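Local coordinates for protein CDP-glucose-4,6-dehydratase (PDB 1RKX) that probably catalyses the NAD-dependent dehydration of CDP-D-glucose to its 4-keto-6-deoxy sugar, as a member of the short-chain dehydrogenase/reductase family, at residues 25-30 against 344-349. Sequence-based numbering, arbitrary orientation.
Sequences LSLWLQ and EYSITE
Leu27 reaches across to Ser346 and Ile347 with both branches of its isobutyl group, one to each residue. CD1 meets the CB methylene of Ser346 at 3.9 Å, while CD2 lies 4.2 Å from CD1 of Ile347, so the leucine end straddles two successive residues of the facing helix. Its side chain sets out toward helix 342-355; with CG beside the backbone N (chi1 -75°) and CD1 extended away from CA (chi2 172°), both methyl groups are brought to that helix. Ile347 directs its CB across the line between the helices rather than along it, and its CD1 end comes nearer to the leucine. The helices approach closely here, with 7.0 Å between the CA atoms of Leu27 and Ile347.

Ser346 offers carbon rather than oxygen to this interface. Its chi1 of -64° sets OG opposite the carbonyl carbon, where it hydrogen-bonds to Met342 O one turn earlier and to Trp332 NE1 of helix 322-338, leaving CB for Leu27. His343 and Ile350 also touch Leu27, and Thr31 meets Ile347, continuing the seam along both helices.

The side chain of Leu27 is about 12 Å from the bound NAD. This is helix-helix packing in which the C-terminal helix 342-355 covers helix 20-31, which follows strand 11-15 and the glycine-rich turn with NAD-binding Thr18 and Gly19 as the first helix of the Rossmann fold.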
ATOM      1  N   LEU C  25     -11.095 -27.768 -21.144  1.00 18.41           N
ATOM      2  CA  LEU C  25     -10.257 -28.411 -20.133  1.00 18.19           C
ATOM      3  C   LEU C  25     -10.548 -29.911 -20.043  1.00 19.66           C
ATOM      4  O   LEU C  25      -9.621 -30.727 -19.967  1.00 19.22           O
ATOM      5  CB  LEU C  25     -10.461 -27.780 -18.751  1.00 18.40           C
ATOM      6  CG  LEU C  25      -9.572 -28.393 -17.656  1.00 19.87           C
ATOM      7  CD1 LEU C  25      -8.102 -28.160 -17.992  1.00 20.92           C
ATOM      8  CD2 LEU C  25      -9.901 -27.782 -16.299  1.00 20.58           C
ATOM      9  N   SER C  26     -11.829 -30.271 -20.043  1.00 17.82           N
ATOM     10  CA  SER C  26     -12.220 -31.676 -19.968  1.00 19.23           C
ATOM     11  C   SER C  26     -11.683 -32.452 -21.166  1.00 19.17           C
ATOM     12  O   SER C  26     -11.159 -33.557 -21.010  1.00 19.01           O
ATOM     13  CB  SER C  26     -13.741 -31.799 -19.890  1.00 17.80           C
ATOM     14  OG  SER C  26     -14.212 -31.256 -18.666  1.00 19.57           O
ATOM     15  N   LEU C  27     -11.808 -31.873 -22.358  1.00 18.94           N
ATOM     16  CA  LEU C  27     -11.305 -32.515 -23.571  1.00 19.99           C
ATOM     17  C   LEU C  27      -9.794 -32.695 -23.473  1.00 22.01           C
ATOM     18  O   LEU C  27      -9.255 -33.741 -23.849  1.00 23.05           O
ATOM     19  CB  LEU C  27     -11.624 -31.673 -24.804  1.00 20.06           C
ATOM     20  CG  LEU C  27     -13.063 -31.666 -25.314  1.00 22.48           C
ATOM     21  CD1 LEU C  27     -13.212 -30.627 -26.427  1.00 23.59           C
ATOM     22  CD2 LEU C  27     -13.427 -33.065 -25.817  1.00 23.60           C
ATOM     23  N   TRP C  28      -9.112 -31.671 -22.963  1.00 21.87           N
ATOM     24  CA  TRP C  28      -7.659 -31.709 -22.819  1.00 22.63           C
ATOM     25  C   TRP C  28      -7.256 -32.837 -21.875  1.00 22.80           C
ATOM     26  O   TRP C  28      -6.368 -33.634 -22.185  1.00 23.50           O
ATOM     27  CB  TRP C  28      -7.144 -30.371 -22.275  1.00 23.67           C
ATOM     28  CG  TRP C  28      -5.669 -30.131 -22.516  1.00 24.85           C
ATOM     29  CD1 TRP C  28      -4.697 -31.077 -22.711  1.00 23.33           C
ATOM     30  CD2 TRP C  28      -5.005 -28.860 -22.563  1.00 24.38           C
ATOM     31  NE1 TRP C  28      -3.471 -30.471 -22.877  1.00 24.48           N
ATOM     32  CE2 TRP C  28      -3.631 -29.112 -22.792  1.00 25.07           C
ATOM     33  CE3 TRP C  28      -5.437 -27.534 -22.434  1.00 24.36           C
ATOM     34  CZ2 TRP C  28      -2.685 -28.081 -22.893  1.00 25.06           C
ATOM     35  CZ3 TRP C  28      -4.491 -26.505 -22.534  1.00 25.06           C
ATOM     36  CH2 TRP C  28      -3.132 -26.791 -22.763  1.00 25.36           C
ATOM     37  N   LEU C  29      -7.916 -32.900 -20.722  1.00 22.16           N
ATOM     38  CA  LEU C  29      -7.644 -33.933 -19.727  1.00 21.09           C
ATOM     39  C   LEU C  29      -7.895 -35.319 -20.326  1.00 20.18           C
ATOM     40  O   LEU C  29      -7.104 -36.241 -20.121  1.00 21.51           O
ATOM     41  CB  LEU C  29      -8.539 -33.726 -18.497  1.00 19.65           C
ATOM     42  CG  LEU C  29      -8.207 -32.505 -17.629  1.00 19.96           C
ATOM     43  CD1 LEU C  29      -9.332 -32.234 -16.631  1.00 18.49           C
ATOM     44  CD2 LEU C  29      -6.889 -32.754 -16.901  1.00 19.70           C
ATOM     45  N   GLN C  30      -8.995 -35.460 -21.061  1.00 22.04           N
ATOM     46  CA  GLN C  30      -9.320 -36.739 -21.692  1.00 23.81           C
ATOM     47  C   GLN C  30      -8.210 -37.180 -22.646  1.00 25.24           C
ATOM     48  O   GLN C  30      -7.772 -38.332 -22.606  1.00 23.66           O
ATOM     49  CB  GLN C  30     -10.642 -36.645 -22.454  1.00 22.32           C
ATOM     50  CG  GLN C  30     -11.855 -36.407 -21.563  1.00 23.70           C
ATOM     51  CD  GLN C  30     -13.129 -36.173 -22.351  1.00 27.37           C
ATOM     52  OE1 GLN C  30     -14.084 -35.572 -21.843  1.00 28.21           O
ATOM     53  NE2 GLN C  30     -13.159 -36.650 -23.590  1.00 24.66           N
ATOM     54  N   GLU C 344     -12.961 -34.291 -32.893  1.00 30.76           N
ATOM     55  CA  GLU C 344     -11.611 -34.544 -33.380  1.00 34.71           C
ATOM     56  C   GLU C 344     -10.888 -33.243 -33.689  1.00 28.56           C
ATOM     57  O   GLU C 344      -9.700 -33.113 -33.413  1.00 28.22           O
ATOM     58  CB  GLU C 344     -11.647 -35.409 -34.640  1.00 43.09           C
ATOM     59  CG  GLU C 344     -12.076 -36.844 -34.395  1.00 58.22           C
ATOM     60  CD  GLU C 344     -11.278 -37.505 -33.285  1.00 65.74           C
ATOM     61  OE1 GLU C 344     -10.039 -37.339 -33.255  1.00 69.29           O
ATOM     62  OE2 GLU C 344     -11.891 -38.196 -32.443  1.00 69.04           O
ATOM     63  N   TYR C 345     -11.602 -32.284 -34.269  1.00 26.38           N
ATOM     64  CA  TYR C 345     -10.988 -31.002 -34.601  1.00 27.72           C
ATOM     65  C   TYR C 345     -10.459 -30.325 -33.342  1.00 25.98           C
ATOM     66  O   TYR C 345      -9.350 -29.793 -33.330  1.00 23.99           O
ATOM     67  CB  TYR C 345     -11.995 -30.074 -35.284  1.00 27.45           C
ATOM     68  CG  TYR C 345     -11.362 -28.822 -35.852  1.00 30.37           C
ATOM     69  CD1 TYR C 345     -10.849 -28.803 -37.152  1.00 30.72           C
ATOM     70  CD2 TYR C 345     -11.252 -27.662 -35.081  1.00 31.26           C
ATOM     71  CE1 TYR C 345     -10.245 -27.659 -37.671  1.00 31.71           C
ATOM     72  CE2 TYR C 345     -10.648 -26.512 -35.587  1.00 31.11           C
ATOM     73  CZ  TYR C 345     -10.148 -26.519 -36.884  1.00 32.78           C
ATOM     74  OH  TYR C 345      -9.555 -25.394 -37.407  1.00 33.43           O
ATOM     75  N   SER C 346     -11.254 -30.353 -32.273  1.00 22.43           N
ATOM     76  CA  SER C 346     -10.850 -29.726 -31.015  1.00 22.55           C
ATOM     77  C   SER C 346      -9.661 -30.443 -30.396  1.00 22.30           C
ATOM     78  O   SER C 346      -8.797 -29.812 -29.790  1.00 25.10           O
ATOM     79  CB  SER C 346     -12.022 -29.697 -30.029  1.00 21.19           C
ATOM     80  OG  SER C 346     -13.065 -28.879 -30.531  1.00 21.95           O
ATOM     81  N   ILE C 347      -9.613 -31.760 -30.553  1.00 27.47           N
ATOM     82  CA  ILE C 347      -8.501 -32.534 -30.012  1.00 29.63           C
ATOM     83  C   ILE C 347      -7.222 -32.125 -30.733  1.00 27.84           C
ATOM     84  O   ILE C 347      -6.168 -31.962 -30.117  1.00 26.33           O
ATOM     85  CB  ILE C 347      -8.712 -34.050 -30.217  1.00 29.76           C
ATOM     86  CG1 ILE C 347      -9.989 -34.500 -29.505  1.00 33.89           C
ATOM     87  CG2 ILE C 347      -7.498 -34.819 -29.701  1.00 32.08           C
ATOM     88  CD1 ILE C 347     -10.018 -34.178 -28.029  1.00 36.26           C
ATOM     89  N   THR C 348      -7.322 -31.969 -32.048  1.00 29.19           N
ATOM     90  CA  THR C 348      -6.172 -31.565 -32.848  1.00 37.20           C
ATOM     91  C   THR C 348      -5.726 -30.159 -32.457  1.00 31.31           C
ATOM     92  O   THR C 348      -4.532 -29.862 -32.455  1.00 29.04           O
ATOM     93  CB  THR C 348      -6.502 -31.602 -34.354  1.00 38.94           C
ATOM     94  OG1 THR C 348      -6.731 -32.960 -34.754  1.00 45.51           O
ATOM     95  CG2 THR C 348      -5.353 -31.022 -35.174  1.00 45.06           C
ATOM     96  N   GLU C 349      -6.683 -29.292 -32.127  1.00 28.17           N
ATOM     97  CA  GLU C 349      -6.341 -27.935 -31.728  1.00 27.67           C
ATOM     98  C   GLU C 349      -5.512 -27.987 -30.456  1.00 26.01           C
ATOM     99  O   GLU C 349      -4.526 -27.267 -30.313  1.00 26.92           O
ATOM    100  CB  GLU C 349      -7.601 -27.099 -31.499  1.00 28.67           C
ATOM    101  CG  GLU C 349      -7.299 -25.646 -31.203  1.00 30.11           C
ATOM    102  CD  GLU C 349      -8.093 -24.703 -32.077  1.00 32.40           C
ATOM    103  OE1 GLU C 349      -8.148 -24.931 -33.303  1.00 32.87           O
ATOM    104  OE2 GLU C 349      -8.652 -23.724 -31.542  1.00 36.19           O
TER